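Local coordinates for histidine triad (HIT) protein (Marinobacter aquaeolei, PDB 3OHE), which probably works as a hydrolase of the histidine triad family and binds calcium ions in the crystal, at residues F3-R8 against V87-L92; E71-D76 against H94-Q99. One frame throughout, in Å; residues are numbered along the deposited sequence.

Interaction 1 (F3-R8 against V87-L92)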
loop_
_atom_site.group_PDB
_atom_site.type_symbol
_atom_site.label_atom_id
_atom_site.label_comp_id
_atom_site.label_asym_id
_atom_site.label_seq_id
_atom_site.Cartn_x
_atom_site.Cartn_y
_atom_site.Cartn_z
ATOM N N PHE A 3 20.883 -8.446 -7.390
ATOM C CA PHE A 3 19.755 -8.624 -6.480
ATOM C C PHE A 3 19.930 -9.915 -5.670
ATOM O O PHE A 3 20.272 -10.966 -6.237
ATOM C CB PHE A 3 18.431 -8.658 -7.244
ATOM C CG PHE A 3 17.253 -9.020 -6.383
ATOM C CD1 PHE A 3 16.708 -8.064 -5.567
ATOM C CD2 PHE A 3 16.759 -10.295 -6.365
ATOM C CE1 PHE A 3 15.634 -8.364 -4.752
ATOM C CE2 PHE A 3 15.677 -10.611 -5.537
ATOM C CZ PHE A 3 15.134 -9.636 -4.759
ATOM N N GLN A 4 19.647 -9.848 -4.387
ATOM C CA GLN A 4 19.599 -11.022 -3.534
ATOM C C GLN A 4 18.426 -10.901 -2.594
ATOM O O GLN A 4 18.305 -9.914 -1.851
ATOM C CB GLN A 4 20.898 -11.165 -2.745
ATOM C CG GLN A 4 20.971 -12.438 -1.944
ATOM C CD GLN A 4 22.287 -12.550 -1.247
ATOM O OE1 GLN A 4 23.306 -12.969 -1.846
ATOM N NE2 GLN A 4 22.323 -12.070 0.001
ATOM N N LEU A 5 17.532 -11.877 -2.608
ATOM C CA LEU A 5 16.349 -11.820 -1.748
ATOM C C LEU A 5 16.788 -11.710 -0.282
ATOM O O LEU A 5 17.664 -12.457 0.182
ATOM C CB LEU A 5 15.495 -13.074 -1.936
ATOM C CG LEU A 5 14.165 -13.087 -1.191
ATOM C CD1 LEU A 5 13.206 -12.013 -1.690
ATOM C CD2 LEU A 5 13.476 -14.460 -1.332
ATOM N N HIS A 6 16.174 -10.803 0.471
ATOM C CA HIS A 6 16.472 -10.603 1.876
ATOM C C HIS A 6 16.154 -11.861 2.675
ATOM O O HIS A 6 15.118 -12.483 2.451
ATOM C CB HIS A 6 15.689 -9.391 2.393
ATOM C CG HIS A 6 16.101 -8.909 3.731
ATOM N ND1 HIS A 6 15.753 -9.557 4.894
ATOM C CD2 HIS A 6 16.825 -7.821 4.096
ATOM C CE1 HIS A 6 16.232 -8.878 5.923
ATOM N NE2 HIS A 6 16.863 -7.808 5.464
ATOM N N GLU A 7 17.031 -12.224 3.606
ATOM C CA GLU A 7 16.882 -13.452 4.379
ATOM C C GLU A 7 15.570 -13.521 5.134
ATOM O O GLU A 7 15.013 -14.618 5.286
ATOM C CB GLU A 7 18.056 -13.629 5.348
ATOM C CG GLU A 7 18.144 -12.578 6.461
ATOM C CD GLU A 7 17.269 -12.804 7.713
ATOM O OE1 GLU A 7 16.829 -13.962 7.999
ATOM O OE2 GLU A 7 17.026 -11.794 8.439
ATOM N N ARG A 8 15.057 -12.393 5.622
ATOM C CA ARG A 8 13.796 -12.431 6.384
ATOM C C ARG A 8 12.618 -12.763 5.457
ATOM O O ARG A 8 11.704 -13.491 5.811
ATOM C CB ARG A 8 13.560 -11.117 7.130
ATOM C CG ARG A 8 12.278 -11.036 7.911
ATOM C CD ARG A 8 12.104 -11.968 9.084
ATOM N NE ARG A 8 10.814 -11.671 9.735
ATOM C CZ ARG A 8 10.562 -10.610 10.518
ATOM N NH1 ARG A 8 11.503 -9.710 10.811
ATOM N NH2 ARG A 8 9.338 -10.454 11.032
ATOM N N VAL A 87 12.430 -4.616 7.218
ATOM C CA VAL A 87 13.070 -5.240 6.063
ATOM C C VAL A 87 13.203 -4.178 5.005
ATOM O O VAL A 87 12.194 -3.707 4.460
ATOM C CB VAL A 87 12.254 -6.440 5.574
ATOM C CG1 VAL A 87 12.827 -6.972 4.269
ATOM C CG2 VAL A 87 12.205 -7.526 6.683
ATOM N N PRO A 88 14.435 -3.764 4.697
ATOM C CA PRO A 88 14.598 -2.578 3.830
ATOM C C PRO A 88 14.373 -2.856 2.341
ATOM O O PRO A 88 14.137 -1.934 1.593
ATOM C CB PRO A 88 16.053 -2.146 4.085
ATOM C CG PRO A 88 16.773 -3.448 4.436
ATOM C CD PRO A 88 15.728 -4.224 5.248
ATOM N N GLN A 89 14.356 -4.117 1.958
ATOM C CA GLN A 89 14.149 -4.515 0.582
ATOM C C GLN A 89 12.687 -4.336 0.197
ATOM O O GLN A 89 11.817 -4.988 0.750
ATOM C CB GLN A 89 14.576 -5.955 0.427
ATOM C CG GLN A 89 14.434 -6.521 -0.997
ATOM C CD GLN A 89 15.155 -7.836 -1.133
ATOM O OE1 GLN A 89 14.604 -8.901 -0.845
ATOM N NE2 GLN A 89 16.437 -7.764 -1.498
ATOM N N LEU A 90 12.434 -3.486 -0.785
ATOM C CA LEU A 90 11.080 -3.187 -1.238
ATOM C C LEU A 90 10.317 -4.491 -1.542
ATOM O O LEU A 90 10.768 -5.319 -2.336
ATOM C CB LEU A 90 11.112 -2.343 -2.502
ATOM C CG LEU A 90 9.767 -2.089 -3.217
ATOM C CD1 LEU A 90 8.792 -1.351 -2.308
ATOM C CD2 LEU A 90 10.010 -1.363 -4.522
ATOM N N HIS A 91 9.119 -4.606 -0.940
ATOM C CA HIS A 91 8.244 -5.717 -1.219
ATOM C C HIS A 91 6.810 -5.232 -1.046
ATOM O O HIS A 91 6.521 -4.443 -0.156
ATOM C CB HIS A 91 8.603 -6.938 -0.366
ATOM C CG HIS A 91 8.500 -6.728 1.110
ATOM N ND1 HIS A 91 9.455 -6.051 1.828
ATOM C CD2 HIS A 91 7.613 -7.198 2.026
ATOM C CE1 HIS A 91 9.140 -6.088 3.120
ATOM N NE2 HIS A 91 8.013 -6.761 3.264
ATOM N N LEU A 92 5.927 -5.745 -1.897
ATOM C CA LEU A 92 4.569 -5.236 -1.967
ATOM C C LEU A 92 3.603 -6.338 -1.545
ATOM O O LEU A 92 3.516 -7.380 -2.206
ATOM C CB LEU A 92 4.325 -4.720 -3.403
ATOM C CG LEU A 92 3.058 -3.953 -3.714
ATOM C CD1 LEU A 92 3.024 -2.657 -2.850
ATOM C CD2 LEU A 92 2.936 -3.597 -5.211
#
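The backbone N of His6 donates to the side-chain oxygen of Gln89, with His6 N and Gln89 OE1 2.8 Å apart, the shorter of two bonds that show how a single amide can read a passing backbone. The amide's nitrogen end completes the reading: Gln89 NE2 donates to Gln4 O at 2.9 Å, a nearly straight bond (167°) that runs in the plane of the amide yet reaches the acceptor from above its carbonyl plane. Because one end of the amide accepts and the other donates, the pair fixes its rotation and tells its oxygen from its nitrogen. Gln89 gets there by stretching out, CG anti to the backbone N (chi1 -179°) and the chain extended beyond. Phe3 crosses this chain at about a right angle, bringing CE1 to 3.4 Å from Gln89 NE2, while Leu5 CD1 approaches OE1.

Farther along, the His6 ring is covered on one face by Val87, whose CG1 makes a CH-pi contact 3.9 Å from the ring centroid. Pro88 CD reaches the same ring obliquely. The ring's orientation is also held from its own segment, since His6, the N-cap of helix 7-12, accepts Arg8 N at ND1 (3.0 Å). The aliphatic part of Arg8 lies against the other methyl of Val87, with CG and CG2 3.7 Å apart, and its guanidinium pairs with Asp12.

Within its own segment, the backbone O of Gln89 accepts from His91 ND1 at 2.8 Å, in the plane of the imidazole, which helps set that ring's rotation. The spacing Gln89-Leu90-His91-Leu92-His93 matches the histidine triad signature with glutamine at the first histidine position, and His91 probably occupies the place of the nucleophilic central histidine, as in other HIT proteins.

Interaction 2 (E71-D76 against H94-Q99)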
loop_
_atom_site.group_PDB
_atom_site.type_symbol
_atom_site.label_atom_id
_atom_site.label_comp_id
_atom_site.label_asym_id
_atom_site.label_seq_id
_atom_site.Cartn_x
_atom_site.Cartn_y
_atom_site.Cartn_z
ATOM N N GLU A 71 -10.765 -12.658 -7.623
ATOM C CA GLU A 71 -11.668 -13.659 -8.198
ATOM C C GLU A 71 -11.281 -15.076 -7.733
ATOM O O GLU A 71 -12.145 -15.886 -7.388
ATOM C CB GLU A 71 -11.735 -13.524 -9.708
ATOM C CG GLU A 71 -12.857 -14.375 -10.312
ATOM C CD GLU A 71 -14.280 -13.856 -10.140
ATOM O OE1 GLU A 71 -14.494 -12.719 -9.632
ATOM O OE2 GLU A 71 -15.215 -14.593 -10.549
ATOM N N LEU A 72 -9.997 -15.389 -7.740
ATOM C CA LEU A 72 -9.518 -16.722 -7.438
ATOM C C LEU A 72 -9.871 -17.152 -6.010
ATOM O O LEU A 72 -10.150 -18.329 -5.749
ATOM C CB LEU A 72 -8.008 -16.776 -7.618
ATOM C CG LEU A 72 -7.328 -18.116 -7.581
ATOM C CD1 LEU A 72 -7.800 -18.964 -8.771
ATOM C CD2 LEU A 72 -5.798 -17.941 -7.644
ATOM N N PHE A 73 -9.820 -16.190 -5.091
ATOM C CA PHE A 73 -10.068 -16.472 -3.685
ATOM C C PHE A 73 -11.444 -15.932 -3.230
ATOM O O PHE A 73 -11.757 -15.973 -2.058
ATOM C CB PHE A 73 -8.929 -15.866 -2.827
ATOM C CG PHE A 73 -7.594 -16.514 -3.048
ATOM C CD1 PHE A 73 -7.367 -17.788 -2.581
ATOM C CD2 PHE A 73 -6.590 -15.877 -3.737
ATOM C CE1 PHE A 73 -6.147 -18.414 -2.786
ATOM C CE2 PHE A 73 -5.385 -16.502 -3.957
ATOM C CZ PHE A 73 -5.154 -17.739 -3.492
ATOM N N GLY A 74 -12.258 -15.427 -4.152
ATOM C CA GLY A 74 -13.591 -14.897 -3.842
ATOM C C GLY A 74 -13.588 -13.880 -2.725
ATOM O O GLY A 74 -14.380 -13.968 -1.782
ATOM N N GLY A 75 -12.689 -12.911 -2.833
ATOM C CA GLY A 75 -12.485 -11.961 -1.747
ATOM C C GLY A 75 -13.522 -10.869 -1.658
ATOM O O GLY A 75 -14.256 -10.588 -2.618
ATOM N N ASP A 76 -13.588 -10.235 -0.489
ATOM C CA ASP A 76 -14.421 -9.065 -0.311
ATOM C C ASP A 76 -13.704 -7.740 -0.587
ATOM O O ASP A 76 -14.322 -6.791 -1.088
ATOM C CB ASP A 76 -15.043 -9.010 1.084
ATOM C CG ASP A 76 -16.040 -10.130 1.340
ATOM O OD1 ASP A 76 -16.700 -10.585 0.373
ATOM O OD2 ASP A 76 -16.153 -10.595 2.505
ATOM N N HIS A 94 0.005 -8.124 -0.908
ATOM C CA HIS A 94 -1.328 -8.248 -1.510
ATOM C C HIS A 94 -2.117 -9.260 -0.680
ATOM O O HIS A 94 -1.786 -10.448 -0.693
ATOM C CB HIS A 94 -1.239 -8.730 -2.964
ATOM C CG HIS A 94 -0.397 -7.875 -3.842
ATOM N ND1 HIS A 94 0.975 -7.875 -3.790
ATOM C CD2 HIS A 94 -0.738 -6.961 -4.767
ATOM C CE1 HIS A 94 1.431 -6.984 -4.658
ATOM N NE2 HIS A 94 0.415 -6.417 -5.271
ATOM N N ILE A 95 -3.096 -8.756 0.066
ATOM C CA ILE A 95 -3.807 -9.591 1.052
ATOM C C ILE A 95 -5.301 -9.567 0.731
ATOM O O ILE A 95 -5.902 -8.494 0.645
ATOM C CB ILE A 95 -3.568 -9.104 2.478
ATOM C CG1 ILE A 95 -2.059 -8.902 2.749
ATOM C CG2 ILE A 95 -4.179 -10.104 3.481
ATOM C CD1 ILE A 95 -1.736 -8.200 4.041
ATOM N N VAL A 96 -5.874 -10.737 0.479
ATOM C CA VAL A 96 -7.322 -10.859 0.298
ATOM C C VAL A 96 -8.008 -10.839 1.649
ATOM O O VAL A 96 -7.639 -11.590 2.546
ATOM C CB VAL A 96 -7.685 -12.152 -0.478
ATOM C CG1 VAL A 96 -9.212 -12.266 -0.606
ATOM C CG2 VAL A 96 -7.026 -12.192 -1.820
ATOM N N ARG A 97 -8.997 -9.956 1.779
ATOM C CA ARG A 97 -9.755 -9.829 3.022
ATOM C C ARG A 97 -11.207 -10.257 2.833
ATOM O O ARG A 97 -11.763 -10.146 1.722
ATOM C CB ARG A 97 -9.742 -8.365 3.514
ATOM C CG ARG A 97 -8.370 -7.786 3.698
ATOM C CD ARG A 97 -7.519 -8.537 4.705
ATOM N NE ARG A 97 -8.177 -8.635 6.008
ATOM C CZ ARG A 97 -8.112 -7.717 6.956
ATOM N NH1 ARG A 97 -7.424 -6.618 6.791
ATOM N NH2 ARG A 97 -8.770 -7.899 8.094
ATOM N N TYR A 98 -11.800 -10.712 3.934
ATOM C CA TYR A 98 -13.183 -11.133 3.968
ATOM C C TYR A 98 -13.834 -10.486 5.182
ATOM O O TYR A 98 -13.222 -10.411 6.231
ATOM C CB TYR A 98 -13.318 -12.651 4.096
ATOM C CG TYR A 98 -12.566 -13.444 3.054
ATOM C CD1 TYR A 98 -13.159 -13.792 1.864
ATOM C CD2 TYR A 98 -11.283 -13.875 3.286
ATOM C CE1 TYR A 98 -12.455 -14.530 0.915
ATOM C CE2 TYR A 98 -10.593 -14.598 2.382
ATOM C CZ TYR A 98 -11.185 -14.960 1.196
ATOM O OH TYR A 98 -10.459 -15.701 0.289
ATOM N N GLN A 99 -15.115 -10.148 5.067
ATOM C CA GLN A 99 -15.865 -9.669 6.237
ATOM C C GLN A 99 -15.853 -10.718 7.363
ATOM O O GLN A 99 -15.974 -10.364 8.544
ATOM C CB GLN A 99 -17.289 -9.318 5.828
ATOM C CG GLN A 99 -17.431 -8.240 4.766
ATOM C CD GLN A 99 -18.909 -7.941 4.527
ATOM O OE1 GLN A 99 -19.630 -7.529 5.443
ATOM N NE2 GLN A 99 -19.376 -8.204 3.316
HETATM O O HOH W 1 -18.765 -8.892 0.691
#
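Tyr98 presents its ring edge-on to the helix end: Phe73 O lies in the ring plane and Gly74 O also approaches the edge, while Gly75 CA comes in obliquely. The Phe73 ring receives Val96 CG2 obliquely, at 4.2 Å from CD2, and packs beyond the contact on helix 119-135. The phenol is the donor in a bond of 2.7 Å from Tyr98 OH to Phe73 O, tying up a carbonyl at the close of helix 52-72, where Gly74, with positive phi, is the C-prime residue of a Schellman motif. At Gly75 the two segments come close, with CA 3.5 Å from Val96 CG1.

Next, Asp76 N donates to Arg97 O at 2.9 Å. The carboxylate reaches across to Gln99, its CG anti to the carbonyl carbon (chi1 -66°), and OD2 takes Gln99 N on its anti lone pair at 2.8 Å. A water accepts from Gln99 NE2 and donates weakly to Asp76 OD1. Arg97 NE forms a salt bridge with Asp101, and NH1 bonds Asn79 and Gly106 O.

With a backbone N-H on OD2 and a weak water bond on OD1, the Asp76 carboxylate is probably favoured in its ionised form, and the contact joins the end of helix 52-72 to the end of strand 92-97 by polar bonds.

The two contacts interleave along the chain, in the order 3-8, 71-76, 87-92, 94-99, so the segments alternate. Their centres are 25 Å apart, on opposite sides of the chain's centre. What connects them is strand 92-97, which lies between strands 34-39 and 77-82 in the antiparallel sheet: segment 87-92 of interaction 1 leads into it and segment 94-99 of interaction 2 leaves it. Strand 77-82 begins directly after segment 71-76 and leads to the loop that holds 87-92. One contact therefore ties the N-terminal segment to the start of the histidine triad sequence, while the other joins the far end of the same strand to the end of helix 52-72.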